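Local atomic coordinates of putative methyltransferase (Porphyromonas gingivalis, PDB entry 3LL7), a protein that probably acts as a methyltransferase, transferring a methyl group to a substrate not identified here. Residues H224-H229 with A249-E254. Sequence-based numbering, arbitrary orientation.
Sequences HVQELH and ATIPPE
Three ordered waters mediate much of the meeting between Q226, V225 and H224 and residues 249-254; a single direct hydrogen bond joins the two segments. Q226 makes it: its NE2 lies 3.1 Å from O of A249, nearly straight (172°). The acceptor lies in the amide plane, whereas the donor stands above the carbonyl plane. A bend at chi2 (-61°) turns the amide back to the loop although the side chain starts away from it. Glutamine suits this place because its other arm, OE1, accepts a bond from water 3, which also donates to O of A249. Water 2 stands in for a direct backbone bond, giving a proton to O of V225 at 2.8 Å and taking one from N of I251. I251 is long enough for its CD1 methyl to pack against OE1 (3.5 Å) and backbone O of Q226. At the outer end, H224 and T250 offer a ring nitrogen and a hydroxyl to water 1, which sits in the ring plane, 2.6 Å from ND1 of H224, and reaches OG1 of T250 weakly. Strand 225-233 pairs with strands 236-244 and 258-263; the connection between these two passes its beginning, and V225 and P253 both touch helix 215-221.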
# COMPACT_ATOMS: atom_id res chain seq x y z
N HIS A 224 8.26 20.67 -6.37
CA HIS A 224 9.41 19.91 -6.85
C HIS A 224 9.18 18.41 -6.96
O HIS A 224 10.14 17.64 -7.02
CB HIS A 224 10.67 20.18 -6.00
CG HIS A 224 11.08 21.62 -6.04
ND1 HIS A 224 11.61 22.21 -7.16
CD2 HIS A 224 11.02 22.59 -5.10
CE1 HIS A 224 11.86 23.48 -6.91
NE2 HIS A 224 11.52 23.74 -5.66
N VAL A 225 7.91 18.03 -7.06
CA VAL A 225 7.53 16.62 -7.25
C VAL A 225 7.98 16.14 -8.62
O VAL A 225 7.76 16.82 -9.62
CB VAL A 225 6.00 16.43 -7.09
CG1 VAL A 225 5.58 15.01 -7.48
CG2 VAL A 225 5.58 16.71 -5.66
N GLN A 226 8.63 14.98 -8.66
CA GLN A 226 9.14 14.40 -9.90
C GLN A 226 8.33 13.21 -10.40
O GLN A 226 8.32 12.93 -11.59
CB GLN A 226 10.58 13.96 -9.72
CG GLN A 226 11.54 15.15 -9.47
CD GLN A 226 11.56 16.14 -10.61
OE1 GLN A 226 11.68 15.76 -11.79
NE2 GLN A 226 11.45 17.42 -10.28
N GLU A 227 7.70 12.50 -9.47
CA GLU A 227 6.87 11.32 -9.79
C GLU A 227 5.97 10.99 -8.61
O GLU A 227 6.34 11.24 -7.47
CB GLU A 227 7.73 10.10 -10.19
CG GLU A 227 8.83 9.70 -9.17
CD GLU A 227 9.72 8.55 -9.66
OE1 GLU A 227 9.25 7.68 -10.42
OE2 GLU A 227 10.91 8.52 -9.30
N LEU A 228 4.80 10.40 -8.88
CA LEU A 228 3.90 9.94 -7.83
C LEU A 228 3.49 8.50 -8.17
O LEU A 228 3.09 8.22 -9.30
CB LEU A 228 2.68 10.89 -7.74
CG LEU A 228 1.68 10.67 -6.60
CD1 LEU A 228 0.90 11.92 -6.26
CD2 LEU A 228 0.68 9.49 -6.97
N HIS A 229 3.63 7.59 -7.22
CA HIS A 229 3.32 6.19 -7.48
C HIS A 229 2.10 5.80 -6.64
O HIS A 229 2.07 6.08 -5.42
CB HIS A 229 4.49 5.30 -7.07
CG HIS A 229 5.69 5.42 -7.97
ND1 HIS A 229 6.37 4.33 -8.45
CD2 HIS A 229 6.32 6.51 -8.47
CE1 HIS A 229 7.37 4.73 -9.21
NE2 HIS A 229 7.36 6.05 -9.24
N ALA A 249 14.52 19.71 -13.00
CA ALA A 249 13.61 20.81 -13.30
C ALA A 249 12.22 20.61 -12.68
O ALA A 249 11.73 19.47 -12.60
CB ALA A 249 13.48 21.02 -14.81
N THR A 250 11.60 21.71 -12.24
CA THR A 250 10.20 21.70 -11.80
C THR A 250 9.29 21.21 -12.94
O THR A 250 9.46 21.61 -14.09
CB THR A 250 9.75 23.10 -11.30
OG1 THR A 250 10.45 23.42 -10.09
CG2 THR A 250 8.25 23.14 -11.01
N ILE A 251 8.34 20.35 -12.61
CA ILE A 251 7.36 19.83 -13.57
C ILE A 251 6.02 20.36 -13.13
O ILE A 251 5.65 20.18 -11.96
CB ILE A 251 7.27 18.28 -13.52
CG1 ILE A 251 8.63 17.65 -13.82
CG2 ILE A 251 6.23 17.75 -14.53
CD1 ILE A 251 8.71 16.18 -13.51
N PRO A 252 5.26 21.00 -14.04
CA PRO A 252 3.94 21.44 -13.59
C PRO A 252 3.10 20.21 -13.19
O PRO A 252 3.36 19.10 -13.67
CB PRO A 252 3.38 22.22 -14.79
CG PRO A 252 4.12 21.69 -15.98
CD PRO A 252 5.49 21.26 -15.47
N PRO A 253 2.14 20.40 -12.27
CA PRO A 253 1.42 19.30 -11.65
C PRO A 253 0.73 18.37 -12.66
O PRO A 253 0.77 17.14 -12.51
CB PRO A 253 0.41 20.03 -10.77
CG PRO A 253 1.17 21.28 -10.34
CD PRO A 253 1.77 21.70 -11.66
N GLU A 254 0.17 18.95 -13.71
CA GLU A 254 -0.54 18.16 -14.72
C GLU A 254 0.40 17.29 -15.55
O GLU A 254 -0.06 16.38 -16.21
CB GLU A 254 -1.35 19.07 -15.65
CG GLU A 254 -0.51 19.88 -16.63
CD GLU A 254 -0.05 21.27 -16.13
OE1 GLU A 254 -0.11 21.58 -14.91
OE2 GLU A 254 0.39 22.07 -17.00
O HOH W 1 11.94 20.50 -9.09
O HOH W 2 8.18 19.56 -9.83
O HOH W 3 12.23 17.04 -14.23